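PDB 3TS3: capsid polyprotein VP90 from Turkey astrovirus 2, which builds the icosahedral capsid of the virus, probably by self-assembly, and carries in this piece the projection domain that forms the capsid spike. Local coordinates for residues S46-I57 with L68-I79. Sequence-based numbering, arbitrary orientation. Where two conformers were deposited one is given.
Unlike the reference sequence in segment 46-57: I54 (reference Thr). Unlike the reference sequence in segment 68-79: L68 (reference Ser).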
# COMPACT_ATOMS: atom_id res chain seq x y z
N SER C 46 11.24 6.19 17.39
CA SER C 46 11.28 5.50 16.10
C SER C 46 12.54 5.67 15.27
O SER C 46 13.00 4.73 14.65
CB SER C 46 10.06 5.88 15.27
OG SER C 46 8.90 5.30 15.84
N ARG C 47 13.09 6.87 15.26
CA ARG C 47 14.25 7.17 14.43
C ARG C 47 15.56 7.04 15.18
O ARG C 47 15.79 7.72 16.17
CB ARG C 47 14.12 8.58 13.85
CG ARG C 47 15.19 8.95 12.84
CD ARG C 47 15.11 10.42 12.45
NE ARG C 47 15.37 11.27 13.60
CZ ARG C 47 15.48 12.59 13.55
NH1 ARG C 47 15.36 13.22 12.41
NH2 ARG C 47 15.72 13.26 14.66
N TYR C 48 16.42 6.17 14.68
CA TYR C 48 17.74 5.95 15.24
C TYR C 48 18.79 6.23 14.16
O TYR C 48 18.73 5.69 13.08
CB TYR C 48 17.86 4.52 15.76
CG TYR C 48 19.22 4.17 16.29
CD1 TYR C 48 19.62 4.57 17.55
CD2 TYR C 48 20.11 3.43 15.53
CE1 TYR C 48 20.86 4.26 18.03
CE2 TYR C 48 21.35 3.11 16.00
CZ TYR C 48 21.72 3.52 17.25
OH TYR C 48 22.96 3.20 17.73
N ASN C 49 19.74 7.09 14.49
CA ASN C 49 20.77 7.51 13.55
C ASN C 49 22.19 7.06 13.94
O ASN C 49 22.83 7.66 14.79
CB ASN C 49 20.70 9.03 13.42
CG ASN C 49 21.77 9.62 12.54
OD1 ASN C 49 22.26 10.71 12.81
ND2 ASN C 49 22.11 8.93 11.46
N ASN C 50 22.64 5.97 13.33
CA ASN C 50 24.02 5.55 13.38
C ASN C 50 24.34 4.57 12.24
O ASN C 50 23.54 3.71 11.94
CB ASN C 50 24.36 4.93 14.73
CG ASN C 50 25.85 4.78 14.94
OD1 ASN C 50 26.62 5.68 14.63
ND2 ASN C 50 26.27 3.65 15.47
N GLN C 51 25.51 4.69 11.64
CA GLN C 51 25.88 3.75 10.61
C GLN C 51 26.15 2.36 11.19
O GLN C 51 26.93 2.22 12.12
CB GLN C 51 27.14 4.23 9.90
CG GLN C 51 27.77 3.22 8.98
CD GLN C 51 27.01 3.03 7.70
OE1 GLN C 51 26.16 3.85 7.34
NE2 GLN C 51 27.32 1.97 6.98
N ILE C 52 25.50 1.36 10.62
CA ILE C 52 25.76 -0.03 10.95
C ILE C 52 26.14 -0.73 9.65
O ILE C 52 25.39 -0.70 8.69
CB ILE C 52 24.52 -0.71 11.58
CG1 ILE C 52 24.04 0.07 12.81
CG2 ILE C 52 24.84 -2.14 11.98
CD1 ILE C 52 22.76 -0.47 13.42
N THR C 53 27.33 -1.32 9.62
CA THR C 53 27.90 -1.76 8.28
C THR C 53 27.54 -3.19 7.91
O THR C 53 27.36 -3.45 6.73
CB THR C 53 29.44 -1.71 8.32
OG1 THR C 53 29.91 -2.40 9.48
CG2 THR C 53 29.94 -0.26 8.32
N ILE C 54 27.36 -4.05 8.89
CA ILE C 54 26.93 -5.41 8.59
C ILE C 54 25.77 -5.78 9.50
O ILE C 54 25.86 -6.66 10.33
CB ILE C 54 28.09 -6.41 8.80
CG1 ILE C 54 29.35 -5.89 8.11
CG2 ILE C 54 27.72 -7.79 8.25
CD1 ILE C 54 30.53 -6.76 8.33
N PRO C 55 24.66 -5.08 9.31
CA PRO C 55 23.46 -5.36 10.09
C PRO C 55 22.81 -6.70 9.74
O PRO C 55 22.88 -7.14 8.60
CB PRO C 55 22.53 -4.20 9.71
CG PRO C 55 22.94 -3.84 8.33
CD PRO C 55 24.45 -4.00 8.34
N SER C 56 22.19 -7.34 10.73
CA SER C 56 21.47 -8.58 10.52
C SER C 56 20.31 -8.70 11.48
O SER C 56 20.28 -8.03 12.50
CB SER C 56 22.39 -9.79 10.72
OG SER C 56 22.61 -10.03 12.10
N ILE C 57 19.37 -9.57 11.14
CA ILE C 57 18.30 -9.93 12.04
C ILE C 57 18.48 -11.42 12.35
O ILE C 57 18.53 -12.24 11.45
CB ILE C 57 16.93 -9.72 11.38
CG1 ILE C 57 16.68 -8.23 11.11
CG2 ILE C 57 15.82 -10.29 12.27
CD1 ILE C 57 16.73 -7.34 12.33
N LEU C 68 20.70 -16.12 10.84
CA LEU C 68 20.35 -14.73 10.57
C LEU C 68 20.04 -14.46 9.11
O LEU C 68 20.34 -15.27 8.24
CB LEU C 68 21.50 -13.82 11.01
CG LEU C 68 22.80 -14.05 10.24
CD1 LEU C 68 22.76 -13.39 8.87
CD2 LEU C 68 23.99 -13.54 11.01
N PHE C 69 19.44 -13.30 8.85
CA PHE C 69 19.34 -12.75 7.51
C PHE C 69 19.96 -11.36 7.49
O PHE C 69 19.72 -10.56 8.38
CB PHE C 69 17.93 -12.85 6.87
CG PHE C 69 16.83 -12.09 7.58
CD1 PHE C 69 16.53 -10.79 7.23
CD2 PHE C 69 16.02 -12.72 8.50
CE1 PHE C 69 15.48 -10.12 7.84
CE2 PHE C 69 14.97 -12.06 9.11
CZ PHE C 69 14.70 -10.75 8.77
N LEU C 70 20.82 -11.10 6.51
CA LEU C 70 21.52 -9.83 6.40
C LEU C 70 20.65 -8.69 5.90
O LEU C 70 19.74 -8.90 5.13
CB LEU C 70 22.75 -9.97 5.50
CG LEU C 70 23.82 -10.97 5.92
CD1 LEU C 70 24.78 -11.20 4.77
CD2 LEU C 70 24.57 -10.47 7.14
N LEU C 71 20.98 -7.47 6.31
CA LEU C 71 20.30 -6.26 5.87
C LEU C 71 21.32 -5.35 5.20
O LEU C 71 22.51 -5.55 5.35
CB LEU C 71 19.66 -5.51 7.03
CG LEU C 71 18.59 -6.19 7.87
CD1 LEU C 71 18.09 -5.20 8.91
CD2 LEU C 71 17.44 -6.71 7.03
N ASP C 72 20.84 -4.36 4.46
CA ASP C 72 21.73 -3.40 3.83
C ASP C 72 22.36 -2.47 4.87
O ASP C 72 21.71 -2.08 5.82
CB ASP C 72 20.97 -2.56 2.80
CG ASP C 72 20.49 -3.37 1.62
OD1 ASP C 72 21.33 -3.90 0.88
OD2 ASP C 72 19.27 -3.47 1.43
N ALA C 73 23.62 -2.12 4.66
CA ALA C 73 24.28 -1.16 5.54
C ALA C 73 23.52 0.16 5.43
O ALA C 73 23.09 0.53 4.35
CB ALA C 73 25.73 -0.95 5.11
N ALA C 74 23.34 0.84 6.55
CA ALA C 74 22.60 2.10 6.58
C ALA C 74 22.91 2.94 7.81
O ALA C 74 23.44 2.44 8.78
CB ALA C 74 21.10 1.82 6.51
N SER C 75 22.57 4.22 7.75
CA SER C 75 22.74 5.13 8.89
C SER C 75 21.41 5.55 9.54
O SER C 75 21.42 6.14 10.60
CB SER C 75 23.51 6.38 8.47
OG SER C 75 24.87 6.09 8.17
N TRP C 76 20.29 5.27 8.88
CA TRP C 76 18.99 5.66 9.41
C TRP C 76 18.09 4.44 9.62
O TRP C 76 17.72 3.76 8.69
CB TRP C 76 18.34 6.70 8.50
CG TRP C 76 19.14 7.97 8.39
CD1 TRP C 76 20.06 8.29 7.43
CD2 TRP C 76 19.10 9.09 9.28
NE1 TRP C 76 20.60 9.52 7.67
CE2 TRP C 76 20.01 10.05 8.79
CE3 TRP C 76 18.38 9.38 10.44
CZ2 TRP C 76 20.23 11.26 9.43
CZ3 TRP C 76 18.59 10.60 11.06
CH2 TRP C 76 19.50 11.52 10.56
N TRP C 77 17.77 4.20 10.88
CA TRP C 77 17.04 3.02 11.30
C TRP C 77 15.69 3.41 11.86
O TRP C 77 15.58 4.36 12.60
CB TRP C 77 17.89 2.24 12.30
CG TRP C 77 19.16 1.81 11.65
CD1 TRP C 77 20.36 2.45 11.69
CD2 TRP C 77 19.34 0.67 10.80
NE1 TRP C 77 21.28 1.77 10.93
CE2 TRP C 77 20.68 0.67 10.38
CE3 TRP C 77 18.49 -0.35 10.38
CZ2 TRP C 77 21.18 -0.31 9.54
CZ3 TRP C 77 19.00 -1.32 9.56
CH2 TRP C 77 20.33 -1.30 9.15
N ASN C 78 14.67 2.70 11.44
CA ASN C 78 13.31 3.06 11.77
C ASN C 78 12.53 1.94 12.42
O ASN C 78 12.45 0.86 11.88
CB ASN C 78 12.61 3.51 10.49
CG ASN C 78 13.38 4.61 9.78
OD1 ASN C 78 13.26 5.76 10.11
ND2 ASN C 78 14.17 4.23 8.79
N ILE C 79 11.97 2.22 13.59
CA ILE C 79 11.13 1.27 14.29
C ILE C 79 9.72 1.87 14.27
O ILE C 79 9.42 2.77 15.04
CB ILE C 79 11.60 1.11 15.74
CG1 ILE C 79 13.09 0.75 15.78
CG2 ILE C 79 10.80 0.05 16.46
CD1 ILE C 79 13.72 0.82 17.15
O HOH W 1 24.66 -6.90 6.42
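A chi1 of 177° swings the N49 amide away from its own backbone N, and with CG of W76 turned beside its own N (chi1 -62°) the amide is laid over the indole. The two planes are only 3° apart, and N49 ND2 sits over the middle of the ring system, 3.6 Å from W76 CE2. N49 ND2 also donates to S75 O at 3.0 Å, a bond that lies in the amide plane but reaches the carbonyl from above its own plane, so stack and bond together fix the amide's rotation. R47 runs alongside W76, R47 CD 3.8 Å from W76 CZ3, and carries its guanidinium on to a salt bridge with D174. The backbones of 47-52 and 76-79 pair antiparallel, Y48 and W77 exchanging N-H...O bonds, until a beta bulge between N49 and I52 shifts the register by one residue. The strands belong to the large antiparallel sheet of the spike domain; 68-79 turns a corner at S75, and on its N-terminal side the two segments pair again in the separate hairpin 56-59/67-70. On the sheet face that carries Y48 and I52, the W77 indole lies between two aliphatic groups: I52 CD1 over one face, 3.7 Å from W77 NE1, and A74 CB over the opposite one. W77 NE1 makes weak bonds to N50 O and A74 O, while P55 CB meets W77 CH2 at 3.7 Å. In the hairpin, I57 CB rests on the F69 ring, 3.6 Å from F69 CZ. Just outside it, where L71 N donates to P55 O, a water donates to both P55 O and L71 O.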